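Local coordinates for protein peroxinectin A (Dictyostelium discoideum, PDB 6ERC) that uses a haem group and hydrogen peroxide to oxidise phenolic donors and small anions such as iodide and thiocyanate, as a secreted peroxidase, at residues A[147-159]-A[251-263]. Numbering follows the deposited sequence.
Sequences GSYIDGNVLYGNS and FQQSRSCIIEQIQ. With NA (sodium ion), chain K.
The ring of Tyr156 rests against Arg255 and Phe251 of helix 247-275, and through it the sodium-binding loop of this animal haem peroxidase fold, with the one-turn helix 153-156 that follows, is packed against that long helix. From CB outward, Arg255 meets the ring atom by atom: CB lies 4.0 Å from CZ of Tyr156, CG sits over CE2, and CD covers the same ring face in a CH-pi contact, 3.8 Å from the ring centroid. CG leaves anti to the backbone N (chi1 174°), which runs the chain across the ring. It then bends at chi3, and NE gives a hydrogen bond to OE1 of Gln252, lying in the guanidinium plane; the carbonyl O of Asp151 lies at the guanidinium edge, 3.6 Å from NH1, too long for a hydrogen bond. CB of Leu155 sits over the centre of the opposite face of the Tyr156 ring, and CZ of Phe251 approaches CD1 obliquely. Beyond, the phenol OH is pressed against CB of Ile258.

On the loop side, Ile259 CD1 abuts the carbonyl O of Asp151, and N of Gly152, the N-cap of the short helix, passes 3.9 Å from Ile259 CG1. Carbonyls of Gly147 and Tyr149, with OD1 of Asp151 and Asn153, bind sodium; Asn82 O completes the site. Between these ligands, Ile150 turns away from the ion: its CG2 meets CG2 of Ile262 at 3.8 Å, while its carbonyl O accepts a hydrogen bond from NE2 of Gln263, 3.0 Å away and in the carbonyl plane.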
loop_
_atom_site.group_PDB
_atom_site.type_symbol
_atom_site.label_atom_id
_atom_site.label_comp_id
_atom_site.label_asym_id
_atom_site.label_seq_id
_atom_site.Cartn_x
_atom_site.Cartn_y
_atom_site.Cartn_z
ATOM N N GLY A 147 -6.951 7.756 -7.160
ATOM C CA GLY A 147 -6.872 9.107 -6.643
ATOM C C GLY A 147 -5.732 9.262 -5.656
ATOM O O GLY A 147 -5.567 8.433 -4.758
ATOM N N SER A 148 -4.940 10.323 -5.811
ATOM C CA SER A 148 -3.761 10.515 -4.976
ATOM C C SER A 148 -4.101 10.972 -3.564
ATOM O O SER A 148 -3.253 10.862 -2.671
ATOM C CB SER A 148 -2.823 11.534 -5.626
ATOM O OG SER A 148 -2.388 11.082 -6.895
ATOM N N TYR A 149 -5.310 11.480 -3.343
ATOM C CA TYR A 149 -5.700 11.965 -2.029
ATOM C C TYR A 149 -6.169 10.815 -1.148
ATOM O O TYR A 149 -6.732 9.827 -1.624
ATOM C CB TYR A 149 -6.814 13.007 -2.149
ATOM C CG TYR A 149 -6.437 14.216 -2.975
ATOM C CD1 TYR A 149 -5.765 15.287 -2.403
ATOM C CD2 TYR A 149 -6.757 14.286 -4.323
ATOM C CE1 TYR A 149 -5.416 16.394 -3.152
ATOM C CE2 TYR A 149 -6.414 15.389 -5.081
ATOM C CZ TYR A 149 -5.743 16.441 -4.493
ATOM O OH TYR A 149 -5.399 17.542 -5.247
ATOM N N ILE A 150 -5.915 10.950 0.151
ATOM C CA ILE A 150 -6.482 10.039 1.138
ATOM C C ILE A 150 -7.948 10.419 1.297
ATOM O O ILE A 150 -8.288 11.318 2.074
ATOM C CB ILE A 150 -5.718 10.105 2.473
ATOM C CG1 ILE A 150 -4.266 9.659 2.267
ATOM C CG2 ILE A 150 -6.389 9.227 3.519
ATOM C CD1 ILE A 150 -3.353 9.938 3.441
ATOM N N ASP A 151 -8.824 9.741 0.549
ATOM C CA ASP A 151 -10.209 10.172 0.389
ATOM C C ASP A 151 -11.195 9.022 0.570
ATOM O O ASP A 151 -12.342 9.123 0.123
ATOM C CB ASP A 151 -10.405 10.822 -0.984
ATOM C CG ASP A 151 -10.009 9.905 -2.131
ATOM O OD1 ASP A 151 -9.542 8.775 -1.871
ATOM O OD2 ASP A 151 -10.162 10.320 -3.299
ATOM N N GLY A 152 -10.776 7.937 1.217
ATOM C CA GLY A 152 -11.673 6.832 1.483
ATOM C C GLY A 152 -12.101 6.042 0.270
ATOM O O GLY A 152 -13.023 5.227 0.379
ATOM N N ASN A 153 -11.464 6.255 -0.886
ATOM C CA ASN A 153 -11.792 5.472 -2.074
ATOM C C ASN A 153 -11.742 3.980 -1.784
ATOM O O ASN A 153 -12.425 3.190 -2.446
ATOM C CB ASN A 153 -10.829 5.813 -3.211
ATOM C CG ASN A 153 -9.419 5.302 -2.953
ATOM O OD1 ASN A 153 -8.593 5.994 -2.358
ATOM N ND2 ASN A 153 -9.141 4.082 -3.396
ATOM N N VAL A 154 -10.928 3.577 -0.807
ATOM C CA VAL A 154 -10.844 2.175 -0.419
ATOM C C VAL A 154 -12.207 1.638 0.001
ATOM O O VAL A 154 -12.495 0.449 -0.181
ATOM C CB VAL A 154 -9.797 2.012 0.701
ATOM C CG1 VAL A 154 -10.163 2.867 1.909
ATOM C CG2 VAL A 154 -9.653 0.552 1.096
ATOM N N LEU A 155 -13.062 2.486 0.570
ATOM C CA LEU A 155 -14.389 2.058 1.002
ATOM C C LEU A 155 -15.484 2.388 0.000
ATOM O O LEU A 155 -16.369 1.560 -0.231
ATOM C CB LEU A 155 -14.748 2.700 2.347
ATOM C CG LEU A 155 -13.866 2.367 3.553
ATOM C CD1 LEU A 155 -14.420 3.057 4.777
ATOM C CD2 LEU A 155 -13.760 0.865 3.791
ATOM N N TYR A 156 -15.442 3.572 -0.607
ATOM C CA TYR A 156 -16.570 4.086 -1.372
ATOM C C TYR A 156 -16.376 4.001 -2.880
ATOM O O TYR A 156 -17.304 4.336 -3.625
ATOM C CB TYR A 156 -16.845 5.535 -0.961
ATOM C CG TYR A 156 -16.863 5.718 0.539
ATOM C CD1 TYR A 156 -17.939 5.280 1.297
ATOM C CD2 TYR A 156 -15.794 6.312 1.199
ATOM C CE1 TYR A 156 -17.958 5.436 2.670
ATOM C CE2 TYR A 156 -15.804 6.472 2.571
ATOM C CZ TYR A 156 -16.889 6.033 3.303
ATOM O OH TYR A 156 -16.907 6.189 4.670
ATOM N N GLY A 157 -15.214 3.559 -3.350
ATOM C CA GLY A 157 -14.983 3.412 -4.773
ATOM C C GLY A 157 -14.500 4.692 -5.421
ATOM O O GLY A 157 -14.423 5.763 -4.812
ATOM N N ASN A 158 -14.174 4.571 -6.709
ATOM C CA ASN A 158 -13.524 5.641 -7.452
ATOM C C ASN A 158 -14.485 6.421 -8.346
ATOM O O ASN A 158 -14.032 7.138 -9.243
ATOM C CB ASN A 158 -12.379 5.070 -8.292
ATOM C CG ASN A 158 -11.275 4.466 -7.442
ATOM O OD1 ASN A 158 -11.121 3.248 -7.386
ATOM N ND2 ASN A 158 -10.495 5.319 -6.781
ATOM N N SER A 159 -15.793 6.311 -8.124
ATOM C CA SER A 159 -16.753 7.069 -8.920
ATOM C C SER A 159 -18.110 7.026 -8.234
ATOM O O SER A 159 -18.308 6.315 -7.246
ATOM C CB SER A 159 -16.856 6.524 -10.345
ATOM O OG SER A 159 -17.398 5.217 -10.351
ATOM N N PHE A 251 -25.101 9.888 4.296
ATOM C CA PHE A 251 -23.940 9.184 3.768
ATOM C C PHE A 251 -22.725 10.101 3.709
ATOM O O PHE A 251 -21.654 9.766 4.225
ATOM C CB PHE A 251 -24.247 8.619 2.383
ATOM C CG PHE A 251 -23.030 8.140 1.654
ATOM C CD1 PHE A 251 -22.528 6.872 1.884
ATOM C CD2 PHE A 251 -22.372 8.966 0.757
ATOM C CE1 PHE A 251 -21.401 6.432 1.225
ATOM C CE2 PHE A 251 -21.246 8.531 0.098
ATOM C CZ PHE A 251 -20.759 7.264 0.331
ATOM N N GLN A 252 -22.874 11.269 3.078
ATOM C CA GLN A 252 -21.738 12.169 2.908
ATOM C C GLN A 252 -21.160 12.587 4.253
ATOM O O GLN A 252 -19.940 12.570 4.449
ATOM C CB GLN A 252 -22.156 13.393 2.091
ATOM C CG GLN A 252 -22.539 13.080 0.650
ATOM C CD GLN A 252 -21.432 12.384 -0.122
ATOM O OE1 GLN A 252 -20.266 12.402 0.280
ATOM N NE2 GLN A 252 -21.794 11.760 -1.235
ATOM N N GLN A 253 -22.020 12.971 5.196
ATOM C CA GLN A 253 -21.540 13.321 6.530
ATOM C C GLN A 253 -20.822 12.144 7.177
ATOM O O GLN A 253 -19.848 12.331 7.915
ATOM C CB GLN A 253 -22.708 13.787 7.399
ATOM C CG GLN A 253 -23.300 15.129 6.978
ATOM C CD GLN A 253 -22.467 16.345 7.382
ATOM O OE1 GLN A 253 -22.837 17.478 7.070
ATOM N NE2 GLN A 253 -21.351 16.123 8.073
ATOM N N SER A 254 -21.290 10.921 6.917
ATOM C CA SER A 254 -20.597 9.742 7.427
ATOM C C SER A 254 -19.302 9.495 6.663
ATOM O O SER A 254 -18.266 9.201 7.268
ATOM C CB SER A 254 -21.510 8.518 7.345
ATOM O OG SER A 254 -22.686 8.707 8.110
ATOM N N ARG A 255 -19.345 9.607 5.332
ATOM C CA ARG A 255 -18.127 9.487 4.537
ATOM C C ARG A 255 -17.075 10.489 4.993
ATOM O O ARG A 255 -15.888 10.153 5.095
ATOM C CB ARG A 255 -18.449 9.684 3.053
ATOM C CG ARG A 255 -17.217 9.716 2.145
ATOM C CD ARG A 255 -17.555 9.377 0.690
ATOM N NE ARG A 255 -17.662 10.559 -0.168
ATOM C CZ ARG A 255 -16.676 11.052 -0.919
ATOM N NH1 ARG A 255 -15.480 10.477 -0.937
ATOM N NH2 ARG A 255 -16.887 12.129 -1.662
ATOM N N SER A 256 -17.495 11.723 5.284
ATOM C CA SER A 256 -16.547 12.753 5.694
ATOM C C SER A 256 -15.857 12.381 7.002
ATOM O O SER A 256 -14.651 12.603 7.158
ATOM C CB SER A 256 -17.265 14.096 5.825
ATOM O OG SER A 256 -16.347 15.153 6.030
ATOM N N CYS A 257 -16.602 11.808 7.953
ATOM C CA CYS A 257 -16.006 11.418 9.228
ATOM C C CYS A 257 -14.980 10.306 9.038
ATOM O O CYS A 257 -13.886 10.350 9.612
ATOM C CB CYS A 257 -17.090 10.967 10.212
ATOM S SG CYS A 257 -18.290 12.222 10.696
ATOM N N ILE A 258 -15.323 9.290 8.245
ATOM C CA ILE A 258 -14.423 8.157 8.047
ATOM C C ILE A 258 -13.130 8.610 7.382
ATOM O O ILE A 258 -12.034 8.181 7.763
ATOM C CB ILE A 258 -15.126 7.057 7.229
ATOM C CG1 ILE A 258 -16.327 6.503 8.002
ATOM C CG2 ILE A 258 -14.146 5.944 6.864
ATOM C CD1 ILE A 258 -15.976 5.819 9.320
ATOM N N ILE A 259 -13.236 9.470 6.370
ATOM C CA ILE A 259 -12.043 10.025 5.737
ATOM C C ILE A 259 -11.167 10.703 6.781
ATOM O O ILE A 259 -9.949 10.494 6.826
ATOM C CB ILE A 259 -12.442 10.990 4.607
ATOM C CG1 ILE A 259 -13.053 10.197 3.453
ATOM C CG2 ILE A 259 -11.245 11.800 4.126
ATOM C CD1 ILE A 259 -13.717 11.045 2.410
ATOM N N GLU A 260 -11.775 11.527 7.638
ATOM C CA GLU A 260 -11.026 12.146 8.727
ATOM C C GLU A 260 -10.423 11.095 9.650
ATOM O O GLU A 260 -9.293 11.250 10.123
ATOM C CB GLU A 260 -11.931 13.091 9.518
ATOM C CG GLU A 260 -11.319 13.562 10.835
ATOM C CD GLU A 260 -12.146 14.625 11.529
ATOM O OE1 GLU A 260 -13.025 15.224 10.873
ATOM O OE2 GLU A 260 -11.914 14.860 12.733
ATOM N N GLN A 261 -11.169 10.026 9.931
ATOM C CA GLN A 261 -10.648 8.977 10.798
ATOM C C GLN A 261 -9.435 8.303 10.170
ATOM O O GLN A 261 -8.440 8.034 10.855
ATOM C CB GLN A 261 -11.742 7.952 11.096
ATOM C CG GLN A 261 -11.331 6.868 12.080
ATOM C CD GLN A 261 -10.947 7.422 13.439
ATOM O OE1 GLN A 261 -11.795 7.589 14.317
ATOM N NE2 GLN A 261 -9.664 7.709 13.619
ATOM N N ILE A 262 -9.494 8.023 8.866
ATOM C CA ILE A 262 -8.346 7.434 8.181
ATOM C C ILE A 262 -7.160 8.388 8.234
ATOM O O ILE A 262 -6.037 7.996 8.575
ATOM C CB ILE A 262 -8.714 7.068 6.731
ATOM C CG1 ILE A 262 -9.793 5.979 6.710
ATOM C CG2 ILE A 262 -7.477 6.593 5.966
ATOM C CD1 ILE A 262 -10.446 5.779 5.355
ATOM N N GLN A 263 -7.393 9.658 7.901
ATOM C CA GLN A 263 -6.304 10.626 7.875
ATOM C C GLN A 263 -5.650 10.769 9.245
ATOM O O GLN A 263 -4.418 10.787 9.351
ATOM C CB GLN A 263 -6.824 11.974 7.380
ATOM C CG GLN A 263 -7.192 11.984 5.910
ATOM C CD GLN A 263 -7.653 13.343 5.433
ATOM O OE1 GLN A 263 -7.883 14.255 6.229
ATOM N NE2 GLN A 263 -7.779 13.493 4.122
HETATM NA NA NA K . -7.453 8.056 -2.964
#